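Local structure of digeranylgeranylglycerophospholipid reductase (Sulfolobus acidocaldarius, 3ATR) at residues A183-R188 and G267-T272; G215-F220 and V229-Q234; Y341-A346 and L423-P428. The protein reduces the isoprenoid double bonds of digeranylgeranylglycerophospholipids to give the saturated archaeols of archaeal membranes, using one bound FAD. One frame throughout, in Å; residues are numbered along the deposited sequence.

Interaction 1 of 3, residues A183-R188 and G267-T272; sequences ADVAYR and GALVPT. With FDA (dihydroflavine-adenine dinucleotide), chain B.
At the border of the large mixed sheet in the catalytic domain, strand 183-193 pairs antiparallel with the outermost strand 261-271, and Ala183 to Tyr187 run opposite Pro271 to Gly267. The short strand axes approach to 4.6 Å, with an angle of 152° between their N-to-C directions. Asp184 and Val270 exchange two backbone hydrogen bonds, Asp184 N to Val270 O and Val270 N to Asp184 O, both 2.8 Å; Ala186 and Ala268 form the next such pair. Ala183, Val185 and Leu269 share one face. There Leu269, its CG anti to the backbone N (chi1 -178°), brings CD1 to 3.8 Å from Ala183 CB and to 3.9 Å from Val185 CG1. A beta carbon at Gly267 would clash with Ala186 O.

The other face carries Asp184, Ala186, Ala268 and Val270. Ala186 CB lies 3.4 Å from flavin C7M, while Val270 CG2 lies 3.4 Å from C8M and Ala268 CB also meets C8M, so three small apolar side chains receive the dimethyl end of the isoalloxazine. Near the strand end Asp184 CG packs against Thr272 CG2, the two side chains roughly perpendicular, and one water joins them, 2.8 Å from Asp184 OD1, to which it donates, and 2.6 Å from Thr272 OG1. An alanine in place of Asp184 would remove the carboxylate and would probably leave this water less firmly held and Thr272 OG1 without its bridge. Such an antiparallel edge pair, one face turned to the dimethylbenzene ring, forms part of the flavin site of this geranylgeranyl reductase.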
loop_
_atom_site.group_PDB
_atom_site.type_symbol
_atom_site.label_atom_id
_atom_site.label_comp_id
_atom_site.label_asym_id
_atom_site.label_seq_id
_atom_site.Cartn_x
_atom_site.Cartn_y
_atom_site.Cartn_z
ATOM N N ALA A 183 11.053 -2.212 -1.681
ATOM C CA ALA A 183 9.905 -2.480 -2.516
ATOM C C ALA A 183 9.980 -3.921 -2.953
ATOM O O ALA A 183 11.065 -4.545 -2.888
ATOM C CB ALA A 183 9.903 -1.567 -3.710
ATOM N N ASP A 184 8.826 -4.447 -3.387
ATOM C CA ASP A 184 8.780 -5.767 -4.046
ATOM C C ASP A 184 8.385 -5.563 -5.479
ATOM O O ASP A 184 7.712 -4.547 -5.819
ATOM C CB ASP A 184 7.691 -6.645 -3.449
ATOM C CG ASP A 184 8.090 -7.285 -2.161
ATOM O OD1 ASP A 184 9.199 -7.021 -1.638
ATOM O OD2 ASP A 184 7.246 -8.067 -1.692
ATOM N N VAL A 185 8.785 -6.476 -6.362
ATOM C CA VAL A 185 8.082 -6.488 -7.644
ATOM C C VAL A 185 7.048 -7.616 -7.492
ATOM O O VAL A 185 7.318 -8.639 -6.798
ATOM C CB VAL A 185 9.005 -6.669 -8.872
ATOM C CG1 VAL A 185 9.933 -5.382 -9.028
ATOM C CG2 VAL A 185 9.834 -7.879 -8.757
ATOM N N ALA A 186 5.913 -7.493 -8.161
ATOM C CA ALA A 186 4.840 -8.475 -7.973
ATOM C C ALA A 186 4.159 -8.696 -9.326
ATOM O O ALA A 186 4.122 -7.799 -10.187
ATOM C CB ALA A 186 3.776 -7.957 -6.930
ATOM N N TYR A 187 3.662 -9.904 -9.517
ATOM C CA TYR A 187 3.097 -10.309 -10.785
ATOM C C TYR A 187 1.932 -11.221 -10.484
ATOM O O TYR A 187 2.012 -12.041 -9.568
ATOM C CB TYR A 187 4.147 -11.098 -11.577
ATOM C CG TYR A 187 3.621 -11.669 -12.875
ATOM C CD1 TYR A 187 3.525 -10.879 -14.026
ATOM C CD2 TYR A 187 3.185 -13.002 -12.928
ATOM C CE1 TYR A 187 3.007 -11.440 -15.235
ATOM C CE2 TYR A 187 2.718 -13.571 -14.142
ATOM C CZ TYR A 187 2.607 -12.755 -15.261
ATOM O OH TYR A 187 2.146 -13.226 -16.477
ATOM N N ARG A 188 0.868 -11.115 -11.271
ATOM C CA ARG A 188 -0.275 -11.984 -11.041
ATOM C C ARG A 188 -0.980 -12.312 -12.344
ATOM O O ARG A 188 -0.924 -11.558 -13.338
ATOM C CB ARG A 188 -1.283 -11.341 -10.047
ATOM C CG ARG A 188 -1.936 -10.063 -10.610
ATOM C CD ARG A 188 -3.337 -10.455 -11.278
ATOM N NE ARG A 188 -4.114 -9.276 -11.727
ATOM C CZ ARG A 188 -3.850 -8.545 -12.808
ATOM N NH1 ARG A 188 -2.823 -8.867 -13.608
ATOM N NH2 ARG A 188 -4.615 -7.514 -13.087
ATOM N N GLY A 267 2.382 -7.252 -14.045
ATOM C CA GLY A 267 3.093 -7.019 -12.784
ATOM C C GLY A 267 3.348 -5.544 -12.583
ATOM O O GLY A 267 3.196 -4.768 -13.515
ATOM N N ALA A 268 3.715 -5.170 -11.360
ATOM C CA ALA A 268 4.046 -3.812 -11.068
ATOM C C ALA A 268 4.888 -3.806 -9.801
ATOM O O ALA A 268 4.983 -4.807 -9.105
ATOM C CB ALA A 268 2.796 -3.017 -10.860
ATOM N N LEU A 269 5.476 -2.648 -9.523
ATOM C CA LEU A 269 6.279 -2.460 -8.311
ATOM C C LEU A 269 5.317 -2.192 -7.126
ATOM O O LEU A 269 4.274 -1.518 -7.287
ATOM C CB LEU A 269 7.189 -1.246 -8.572
ATOM C CG LEU A 269 8.197 -0.829 -7.491
ATOM C CD1 LEU A 269 9.295 -1.856 -7.457
ATOM C CD2 LEU A 269 8.721 0.569 -7.839
ATOM N N VAL A 270 5.694 -2.629 -5.926
ATOM C CA VAL A 270 4.878 -2.389 -4.741
ATOM C C VAL A 270 5.820 -1.859 -3.643
ATOM O O VAL A 270 6.671 -2.606 -3.187
ATOM C CB VAL A 270 4.294 -3.745 -4.219
ATOM C CG1 VAL A 270 3.384 -3.470 -2.990
ATOM C CG2 VAL A 270 3.490 -4.469 -5.283
ATOM N N PRO A 271 5.689 -0.588 -3.220
ATOM C CA PRO A 271 6.534 -0.156 -2.080
ATOM C C PRO A 271 6.237 -0.972 -0.820
ATOM O O PRO A 271 5.092 -1.380 -0.608
ATOM C CB PRO A 271 6.125 1.306 -1.841
ATOM C CG PRO A 271 5.054 1.630 -2.822
ATOM C CD PRO A 271 4.646 0.373 -3.592
ATOM N N THR A 272 7.231 -1.241 0.006
ATOM C CA THR A 272 7.019 -2.061 1.221
ATOM C C THR A 272 7.774 -1.415 2.386
ATOM O O THR A 272 8.744 -1.978 2.881
ATOM C CB THR A 272 7.431 -3.566 1.022
ATOM O OG1 THR A 272 8.826 -3.636 0.694
ATOM C CG2 THR A 272 6.619 -4.248 -0.124
HETATM P PA FDA B . -2.628 3.308 -8.733
HETATM O O1A FDA B . -1.364 2.839 -9.398
HETATM O O2A FDA B . -3.790 2.351 -8.659
HETATM O O5B FDA B . -3.242 4.540 -9.516
HETATM C C5B FDA B . -2.361 5.626 -9.979
HETATM C C4B FDA B . -3.030 6.299 -11.174
HETATM O O4B FDA B . -2.262 7.435 -11.578
HETATM C C3B FDA B . -3.126 5.381 -12.393
HETATM O O3B FDA B . -4.513 5.168 -12.721
HETATM C C2B FDA B . -2.329 6.110 -13.464
HETATM O O2B FDA B . -2.896 6.074 -14.769
HETATM C C1B FDA B . -2.330 7.558 -13.007
HETATM N N9A FDA B . -1.132 8.345 -13.350
HETATM C C8A FDA B . 0.161 8.071 -13.020
HETATM N N7A FDA B . 0.936 9.124 -13.412
HETATM C C5A FDA B . 0.085 10.077 -13.917
HETATM C C6A FDA B . 0.276 11.339 -14.460
HETATM N N6A FDA B . 1.533 11.869 -14.572
HETATM N N1A FDA B . -0.821 12.024 -14.911
HETATM C C2A FDA B . -2.092 11.523 -14.830
HETATM N N3A FDA B . -2.286 10.281 -14.287
HETATM C C4A FDA B . -1.209 9.570 -13.866
HETATM N N1 FDA B . -3.181 -4.129 -2.367
HETATM C C2 FDA B . -4.317 -4.608 -1.844
HETATM O O2 FDA B . -4.948 -3.821 -1.116
HETATM N N3 FDA B . -4.759 -5.895 -2.082
HETATM C C4 FDA B . -4.087 -6.753 -2.874
HETATM O O4 FDA B . -4.503 -7.901 -3.076
HETATM C C4X FDA B . -2.819 -6.327 -3.467
HETATM N N5 FDA B . -2.071 -7.153 -4.246
HETATM C C5X FDA B . -1.207 -6.548 -5.111
HETATM C C6 FDA B . -0.693 -7.335 -6.152
HETATM C C7 FDA B . 0.176 -6.765 -7.098
HETATM C C7M FDA B . 0.663 -7.634 -8.274
HETATM C C8 FDA B . 0.545 -5.450 -6.946
HETATM C C8M FDA B . 1.470 -4.776 -7.968
HETATM C C9 FDA B . 0.058 -4.625 -5.884
HETATM C C9A FDA B . -0.849 -5.192 -4.947
HETATM N N10 FDA B . -1.351 -4.412 -3.842
HETATM C C10 FDA B . -2.446 -4.922 -3.187
HETATM C "C1'" FDA B . -1.133 -2.944 -3.834
HETATM C "C2'" FDA B . -2.264 -2.095 -4.463
HETATM O "O2'" FDA B . -2.589 -2.585 -5.765
HETATM C "C3'" FDA B . -1.792 -0.642 -4.574
HETATM O "O3'" FDA B . -1.136 -0.316 -3.331
HETATM C "C4'" FDA B . -2.911 0.370 -4.785
HETATM O "O4'" FDA B . -3.719 -0.049 -5.896
HETATM C "C5'" FDA B . -2.257 1.717 -5.140
HETATM O "O5'" FDA B . -3.312 2.681 -5.350
HETATM P P FDA B . -2.913 4.109 -5.935
HETATM O O1P FDA B . -4.211 4.867 -6.191
HETATM O O2P FDA B . -1.864 4.681 -5.017
HETATM O O3P FDA B . -2.089 3.819 -7.316
HETATM O O HOH W 1 10.590 -5.530 0.350
#

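Interaction 2 of 3, residues G215-F220 and V229-Q234; sequences GYWWYF and VGLGIQ. With FDA (dihydroflavine-adenine dinucleotide), chain B.
Trp217 and Leu231 project together from a non-hydrogen-bonded pair, and Leu231 CB sits over one face of the indole, 3.8 Å from the centroid of its five-membered ring and 7° off the normal. Val229 CG2 reaches the same indole at its edge, in plane, 4.0 Å from Trp217 CZ3. The indole NE1 donates a hydrogen bond to Thr211 O.

Trp218 points to the other face of the sheet. Its CG stands between the backbone N and the carbonyl carbon (chi1 71°), which folds the indole back across strand 226-234: Gly230 CA lies 3.9 Å from the centroid of the six-membered ring, 18° off its normal. A beta carbon on Gly230 would run into Trp218 CZ2, so the glycine is what lets the ring lie this close. Backbone hydrogen bonds secure the pairing beside this CH-pi contact, Trp218 N to Gly230 O at 2.9 Å and Gly232 N to Tyr216 O at 3.0 Å, while Asn228 OD1 takes the Trp218 NE1 hydrogen.

Toward the cofactor, Trp218 CH2 comes within 3.8 Å of flavin C6, and Phe220 meets flavin O4 with its ring edge. This is an antiparallel beta hairpin whose Trp218 side borders the flavin site.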
loop_
_atom_site.group_PDB
_atom_site.type_symbol
_atom_site.label_atom_id
_atom_site.label_comp_id
_atom_site.label_asym_id
_atom_site.label_seq_id
_atom_site.Cartn_x
_atom_site.Cartn_y
_atom_site.Cartn_z
ATOM N N GLY A 215 8.926 -12.061 -0.294
ATOM C CA GLY A 215 7.480 -11.748 -0.479
ATOM C C GLY A 215 6.749 -13.035 -0.176
ATOM O O GLY A 215 7.074 -13.715 0.803
ATOM N N TYR A 216 5.728 -13.359 -0.972
ATOM C CA TYR A 216 4.995 -14.592 -0.794
ATOM C C TYR A 216 4.221 -14.906 -2.066
ATOM O O TYR A 216 4.078 -14.037 -2.950
ATOM C CB TYR A 216 4.021 -14.500 0.403
ATOM C CG TYR A 216 2.991 -13.381 0.341
ATOM C CD1 TYR A 216 1.775 -13.549 -0.348
ATOM C CD2 TYR A 216 3.190 -12.187 1.047
ATOM C CE1 TYR A 216 0.781 -12.532 -0.364
ATOM C CE2 TYR A 216 2.191 -11.150 1.019
ATOM C CZ TYR A 216 1.001 -11.345 0.315
ATOM O OH TYR A 216 0.034 -10.351 0.265
ATOM N N TRP A 217 3.753 -16.144 -2.168
ATOM C CA TRP A 217 2.820 -16.523 -3.248
ATOM C C TRP A 217 1.411 -16.436 -2.706
ATOM O O TRP A 217 1.200 -16.648 -1.496
ATOM C CB TRP A 217 3.076 -18.000 -3.620
ATOM C CG TRP A 217 4.080 -18.218 -4.711
ATOM C CD1 TRP A 217 5.417 -18.366 -4.575
ATOM C CD2 TRP A 217 3.786 -18.390 -6.090
ATOM N NE1 TRP A 217 5.999 -18.606 -5.798
ATOM C CE2 TRP A 217 5.010 -18.617 -6.751
ATOM C CE3 TRP A 217 2.588 -18.371 -6.843
ATOM C CZ2 TRP A 217 5.081 -18.834 -8.115
ATOM C CZ3 TRP A 217 2.668 -18.558 -8.214
ATOM C CH2 TRP A 217 3.897 -18.813 -8.830
ATOM N N TRP A 218 0.429 -16.191 -3.588
ATOM C CA TRP A 218 -0.962 -16.168 -3.184
ATOM C C TRP A 218 -1.892 -16.828 -4.208
ATOM O O TRP A 218 -1.559 -16.967 -5.383
ATOM C CB TRP A 218 -1.429 -14.736 -2.901
ATOM C CG TRP A 218 -1.571 -13.866 -4.097
ATOM C CD1 TRP A 218 -2.659 -13.748 -4.932
ATOM C CD2 TRP A 218 -0.615 -12.888 -4.541
ATOM N NE1 TRP A 218 -2.429 -12.776 -5.892
ATOM C CE2 TRP A 218 -1.175 -12.240 -5.690
ATOM C CE3 TRP A 218 0.647 -12.489 -4.080
ATOM C CZ2 TRP A 218 -0.514 -11.196 -6.376
ATOM C CZ3 TRP A 218 1.338 -11.455 -4.796
ATOM C CH2 TRP A 218 0.740 -10.840 -5.947
ATOM N N TYR A 219 -3.046 -17.242 -3.718
ATOM C CA TYR A 219 -4.076 -17.877 -4.523
ATOM C C TYR A 219 -5.347 -17.245 -3.966
ATOM O O TYR A 219 -5.744 -17.554 -2.845
ATOM C CB TYR A 219 -3.967 -19.403 -4.332
ATOM C CG TYR A 219 -5.022 -20.244 -5.006
ATOM C CD1 TYR A 219 -4.707 -21.004 -6.146
ATOM C CD2 TYR A 219 -6.315 -20.371 -4.458
ATOM C CE1 TYR A 219 -5.651 -21.808 -6.742
ATOM C CE2 TYR A 219 -7.256 -21.201 -5.057
ATOM C CZ TYR A 219 -6.920 -21.897 -6.185
ATOM O OH TYR A 219 -7.894 -22.705 -6.777
ATOM N N PHE A 220 -5.913 -16.261 -4.697
ATOM C CA PHE A 220 -7.025 -15.463 -4.167
ATOM C C PHE A 220 -8.263 -15.741 -5.030
ATOM O O PHE A 220 -8.355 -15.183 -6.113
ATOM C CB PHE A 220 -6.741 -13.961 -4.285
ATOM C CG PHE A 220 -5.735 -13.398 -3.290
ATOM C CD1 PHE A 220 -5.170 -14.181 -2.286
ATOM C CD2 PHE A 220 -5.438 -12.011 -3.350
ATOM C CE1 PHE A 220 -4.263 -13.606 -1.340
ATOM C CE2 PHE A 220 -4.526 -11.417 -2.431
ATOM C CZ PHE A 220 -3.964 -12.214 -1.428
ATOM N N VAL A 229 -3.817 -15.421 -9.015
ATOM C CA VAL A 229 -2.702 -16.140 -8.402
ATOM C C VAL A 229 -1.461 -15.362 -8.757
ATOM O O VAL A 229 -1.304 -14.902 -9.883
ATOM C CB VAL A 229 -2.585 -17.604 -8.919
ATOM C CG1 VAL A 229 -2.642 -17.671 -10.460
ATOM C CG2 VAL A 229 -1.315 -18.276 -8.367
ATOM N N GLY A 230 -0.535 -15.230 -7.809
ATOM C CA GLY A 230 0.651 -14.434 -8.151
ATOM C C GLY A 230 1.658 -14.505 -7.018
ATOM O O GLY A 230 1.520 -15.320 -6.098
ATOM N N LEU A 231 2.683 -13.672 -7.095
ATOM C CA LEU A 231 3.709 -13.621 -6.037
ATOM C C LEU A 231 4.344 -12.258 -6.045
ATOM O O LEU A 231 4.239 -11.486 -7.035
ATOM C CB LEU A 231 4.822 -14.711 -6.234
ATOM C CG LEU A 231 5.882 -14.478 -7.340
ATOM C CD1 LEU A 231 7.089 -15.348 -7.180
ATOM C CD2 LEU A 231 5.270 -14.778 -8.727
ATOM N N GLY A 232 5.059 -11.972 -4.957
ATOM C CA GLY A 232 5.913 -10.844 -4.924
ATOM C C GLY A 232 7.265 -11.308 -4.396
ATOM O O GLY A 232 7.366 -12.289 -3.617
ATOM N N ILE A 233 8.296 -10.649 -4.885
ATOM C CA ILE A 233 9.653 -10.911 -4.422
ATOM C C ILE A 233 10.349 -9.595 -4.111
ATOM O O ILE A 233 10.049 -8.540 -4.715
ATOM C CB ILE A 233 10.492 -11.724 -5.434
ATOM C CG1 ILE A 233 10.712 -10.954 -6.761
ATOM C CG2 ILE A 233 9.856 -13.116 -5.676
ATOM C CD1 ILE A 233 11.569 -11.789 -7.814
ATOM N N GLN A 234 11.275 -9.635 -3.165
ATOM C CA GLN A 234 11.905 -8.374 -2.764
ATOM C C GLN A 234 12.764 -7.796 -3.888
ATOM O O GLN A 234 13.489 -8.531 -4.522
ATOM C CB GLN A 234 12.750 -8.592 -1.480
ATOM C CG GLN A 234 13.293 -7.316 -0.897
ATOM C CD GLN A 234 14.034 -7.490 0.389
ATOM O OE1 GLN A 234 14.388 -8.624 0.774
ATOM N NE2 GLN A 234 14.325 -6.348 1.075
HETATM P PA FDA B . -2.628 3.308 -8.733
HETATM O O1A FDA B . -1.364 2.839 -9.398
HETATM O O2A FDA B . -3.790 2.351 -8.659
HETATM O O5B FDA B . -3.242 4.540 -9.516
HETATM C C5B FDA B . -2.361 5.626 -9.979
HETATM C C4B FDA B . -3.030 6.299 -11.174
HETATM O O4B FDA B . -2.262 7.435 -11.578
HETATM C C3B FDA B . -3.126 5.381 -12.393
HETATM O O3B FDA B . -4.513 5.168 -12.721
HETATM C C2B FDA B . -2.329 6.110 -13.464
HETATM O O2B FDA B . -2.896 6.074 -14.769
HETATM C C1B FDA B . -2.330 7.558 -13.007
HETATM N N9A FDA B . -1.132 8.345 -13.350
HETATM C C8A FDA B . 0.161 8.071 -13.020
HETATM N N7A FDA B . 0.936 9.124 -13.412
HETATM C C5A FDA B . 0.085 10.077 -13.917
HETATM C C6A FDA B . 0.276 11.339 -14.460
HETATM N N6A FDA B . 1.533 11.869 -14.572
HETATM N N1A FDA B . -0.821 12.024 -14.911
HETATM C C2A FDA B . -2.092 11.523 -14.830
HETATM N N3A FDA B . -2.286 10.281 -14.287
HETATM C C4A FDA B . -1.209 9.570 -13.866
HETATM N N1 FDA B . -3.181 -4.129 -2.367
HETATM C C2 FDA B . -4.317 -4.608 -1.844
HETATM O O2 FDA B . -4.948 -3.821 -1.116
HETATM N N3 FDA B . -4.759 -5.895 -2.082
HETATM C C4 FDA B . -4.087 -6.753 -2.874
HETATM O O4 FDA B . -4.503 -7.901 -3.076
HETATM C C4X FDA B . -2.819 -6.327 -3.467
HETATM N N5 FDA B . -2.071 -7.153 -4.246
HETATM C C5X FDA B . -1.207 -6.548 -5.111
HETATM C C6 FDA B . -0.693 -7.335 -6.152
HETATM C C7 FDA B . 0.176 -6.765 -7.098
HETATM C C7M FDA B . 0.663 -7.634 -8.274
HETATM C C8 FDA B . 0.545 -5.450 -6.946
HETATM C C8M FDA B . 1.470 -4.776 -7.968
HETATM C C9 FDA B . 0.058 -4.625 -5.884
HETATM C C9A FDA B . -0.849 -5.192 -4.947
HETATM N N10 FDA B . -1.351 -4.412 -3.842
HETATM C C10 FDA B . -2.446 -4.922 -3.187
HETATM C "C1'" FDA B . -1.133 -2.944 -3.834
HETATM C "C2'" FDA B . -2.264 -2.095 -4.463
HETATM O "O2'" FDA B . -2.589 -2.585 -5.765
HETATM C "C3'" FDA B . -1.792 -0.642 -4.574
HETATM O "O3'" FDA B . -1.136 -0.316 -3.331
HETATM C "C4'" FDA B . -2.911 0.370 -4.785
HETATM O "O4'" FDA B . -3.719 -0.049 -5.896
HETATM C "C5'" FDA B . -2.257 1.717 -5.140
HETATM O "O5'" FDA B . -3.312 2.681 -5.350
HETATM P P FDA B . -2.913 4.109 -5.935
HETATM O O1P FDA B . -4.211 4.867 -6.191
HETATM O O2P FDA B . -1.864 4.681 -5.017
HETATM O O3P FDA B . -2.089 3.819 -7.316
#

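Interaction 3 of 3, residues Y341-A346 and L423-P428; sequences YGAKQA and LYLNYP. With PPV (pyrophosphate), chain D.
Tyr424, on helix 410-425, lays its ring against helix 332-355. Ala346 CB stands over the centre of that ring, 3.4 Å from its centroid and 11° off the normal, a close CH-pi contact. At the root of the same side chain, Tyr424 CB meets Ala343 CB at 3.7 Å. The two alanines are three residues apart and so nearly one helical turn: Ala346 touches the ring and Ala343 the CB of Tyr424. Trp437 of helix 434-451 also meets the Tyr424 ring edge-to-face.

Leu425, next in sequence, adds a smaller contact. Its CG is anti to the carbonyl carbon (chi1 -67°), and the end of the side chain comes nearer to helix 332-355, with CD2 3.7 Å from Ala343 CB. Asn426 N is hydrogen-bonded to Leu423 O, and the chain runs on through Tyr427, whose OH is hydrogen-bonded to Tyr277 O and whose ring also meets Trp437 edge-to-face, to Pro428.

Helix 332-355 presents different residues to the ligand. Lys344, directed away from 423-428 and extended beyond CG, gives a hydrogen bond of 2.6 Å from NZ to O21 of the pyrophosphate, and Tyr341 meets the ligand at its ring edge. His56 and His298 are hydrogen-bonded to the same pyrophosphate. The contact is apolar helix-helix packing through small alanines, behind a helix that lines the phospholipid-binding site.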
loop_
_atom_site.group_PDB
_atom_site.type_symbol
_atom_site.label_atom_id
_atom_site.label_comp_id
_atom_site.label_asym_id
_atom_site.label_seq_id
_atom_site.Cartn_x
_atom_site.Cartn_y
_atom_site.Cartn_z
ATOM N N TYR A 341 -2.617 4.970 10.288
ATOM C CA TYR A 341 -1.964 3.859 9.575
ATOM C C TYR A 341 -0.450 3.938 9.503
ATOM O O TYR A 341 0.215 2.882 9.546
ATOM C CB TYR A 341 -2.494 3.709 8.138
ATOM C CG TYR A 341 -2.346 2.293 7.590
ATOM C CD1 TYR A 341 -3.333 1.339 7.829
ATOM C CD2 TYR A 341 -1.231 1.926 6.803
ATOM C CE1 TYR A 341 -3.238 0.035 7.311
ATOM C CE2 TYR A 341 -1.106 0.595 6.316
ATOM C CZ TYR A 341 -2.123 -0.332 6.571
ATOM O OH TYR A 341 -2.051 -1.619 6.088
ATOM N N GLY A 342 0.088 5.157 9.438
ATOM C CA GLY A 342 1.555 5.370 9.226
ATOM C C GLY A 342 2.411 4.793 10.360
ATOM O O GLY A 342 3.497 4.246 10.103
ATOM N N ALA A 343 1.989 5.001 11.616
ATOM C CA ALA A 343 2.798 4.513 12.747
ATOM C C ALA A 343 2.821 2.981 12.694
ATOM O O ALA A 343 3.876 2.359 12.918
ATOM C CB ALA A 343 2.258 4.994 14.071
ATOM N N LYS A 344 1.662 2.388 12.399
ATOM C CA LYS A 344 1.582 0.925 12.185
ATOM C C LYS A 344 2.519 0.454 11.057
ATOM O O LYS A 344 3.257 -0.549 11.219
ATOM C CB LYS A 344 0.105 0.498 11.953
ATOM C CG LYS A 344 -0.040 -0.808 11.221
ATOM C CD LYS A 344 -1.545 -1.139 11.090
ATOM C CE LYS A 344 -1.769 -2.241 10.099
ATOM N NZ LYS A 344 -3.230 -2.571 9.960
ATOM N N GLN A 345 2.531 1.182 9.947
ATOM C CA GLN A 345 3.431 0.876 8.819
ATOM C C GLN A 345 4.868 0.913 9.268
ATOM O O GLN A 345 5.629 0.032 8.897
ATOM C CB GLN A 345 3.311 1.911 7.716
ATOM C CG GLN A 345 2.476 1.549 6.638
ATOM C CD GLN A 345 2.472 2.675 5.621
ATOM O OE1 GLN A 345 1.697 3.622 5.763
ATOM N NE2 GLN A 345 3.352 2.596 4.636
ATOM N N ALA A 346 5.240 1.908 10.077
ATOM C CA ALA A 346 6.637 2.045 10.493
ATOM C C ALA A 346 7.064 0.822 11.331
ATOM O O ALA A 346 8.118 0.212 11.100
ATOM C CB ALA A 346 6.835 3.335 11.311
ATOM N N LEU A 423 7.966 6.641 18.371
ATOM C CA LEU A 423 8.576 7.734 17.574
ATOM C C LEU A 423 7.625 8.337 16.525
ATOM O O LEU A 423 7.473 9.571 16.416
ATOM C CB LEU A 423 9.839 7.202 16.903
ATOM C CG LEU A 423 10.886 8.171 16.375
ATOM C CD1 LEU A 423 11.152 9.262 17.402
ATOM C CD2 LEU A 423 12.177 7.408 16.024
ATOM N N TYR A 424 6.926 7.456 15.809
ATOM C CA TYR A 424 5.922 7.885 14.833
ATOM C C TYR A 424 4.708 8.515 15.481
ATOM O O TYR A 424 4.204 9.521 14.974
ATOM C CB TYR A 424 5.503 6.727 13.936
ATOM C CG TYR A 424 6.393 6.646 12.755
ATOM C CD1 TYR A 424 5.939 7.059 11.512
ATOM C CD2 TYR A 424 7.724 6.226 12.893
ATOM C CE1 TYR A 424 6.799 7.048 10.392
ATOM C CE2 TYR A 424 8.584 6.213 11.801
ATOM C CZ TYR A 424 8.092 6.644 10.563
ATOM O OH TYR A 424 8.948 6.632 9.477
ATOM N N LEU A 425 4.248 7.956 16.594
ATOM C CA LEU A 425 3.174 8.601 17.339
ATOM C C LEU A 425 3.593 9.965 17.939
ATOM O O LEU A 425 2.732 10.735 18.387
ATOM C CB LEU A 425 2.573 7.657 18.376
ATOM C CG LEU A 425 1.824 6.484 17.721
ATOM C CD1 LEU A 425 1.299 5.543 18.782
ATOM C CD2 LEU A 425 0.725 6.960 16.750
ATOM N N ASN A 426 4.894 10.267 17.931
ATOM C CA ASN A 426 5.406 11.595 18.346
ATOM C C ASN A 426 5.889 12.360 17.109
ATOM O O ASN A 426 6.876 13.104 17.125
ATOM C CB ASN A 426 6.518 11.468 19.405
ATOM C CG ASN A 426 6.016 10.906 20.727
ATOM O OD1 ASN A 426 6.574 9.922 21.250
ATOM N ND2 ASN A 426 4.963 11.515 21.279
ATOM N N TYR A 427 5.125 12.207 16.021
ATOM C CA TYR A 427 5.489 12.797 14.734
ATOM C C TYR A 427 5.589 14.306 15.008
ATOM O O TYR A 427 4.804 14.833 15.751
ATOM C CB TYR A 427 4.365 12.504 13.677
ATOM C CG TYR A 427 4.767 12.955 12.292
ATOM C CD1 TYR A 427 5.507 12.104 11.452
ATOM C CD2 TYR A 427 4.502 14.266 11.870
ATOM C CE1 TYR A 427 5.952 12.535 10.233
ATOM C CE2 TYR A 427 4.937 14.728 10.634
ATOM C CZ TYR A 427 5.660 13.869 9.821
ATOM O OH TYR A 427 6.084 14.288 8.580
ATOM N N PRO A 428 6.580 14.991 14.409
ATOM C CA PRO A 428 6.848 16.411 14.628
ATOM C C PRO A 428 5.615 17.270 14.416
ATOM O O PRO A 428 4.876 17.090 13.443
ATOM C CB PRO A 428 7.862 16.774 13.541
ATOM C CG PRO A 428 8.266 15.572 12.897
ATOM C CD PRO A 428 7.552 14.381 13.486
HETATM O O11 PPV D . -3.077 -4.861 7.699
HETATM P P1 PPV D . -4.088 -3.927 7.090
HETATM O O21 PPV D . -4.951 -3.194 8.083
HETATM O O31 PPV D . -3.625 -3.086 5.928
HETATM O OPP PPV D . -5.112 -4.903 6.338
HETATM P P2 PPV D . -6.066 -5.923 7.128
HETATM O O12 PPV D . -7.087 -5.037 7.821
HETATM O O22 PPV D . -6.598 -6.739 5.978
HETATM O O32 PPV D . -5.150 -6.686 8.059
#

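Interactions 1 and 2 belong to one mixed sheet. Strands 183-193 and 226-234 are neighbours in it, the centres are about 9 Å apart, and backbone pairs such as Val185 N with Ile233 O, 2.9 Å apart and probably hydrogen-bonded, join them directly. Along the chain, interaction 2 is nested inside the loop closed by interaction 1, and both touch the flavin. Interaction 3 follows later, between helices 332-355 and 410-425. Its centre is about 24 Å from that of interaction 1 and about 27 Å from that of interaction 2, with no touch to either. The sheet thus meets the flavin, and helix 332-355 the pyrophosphate, from separate parts of the fold.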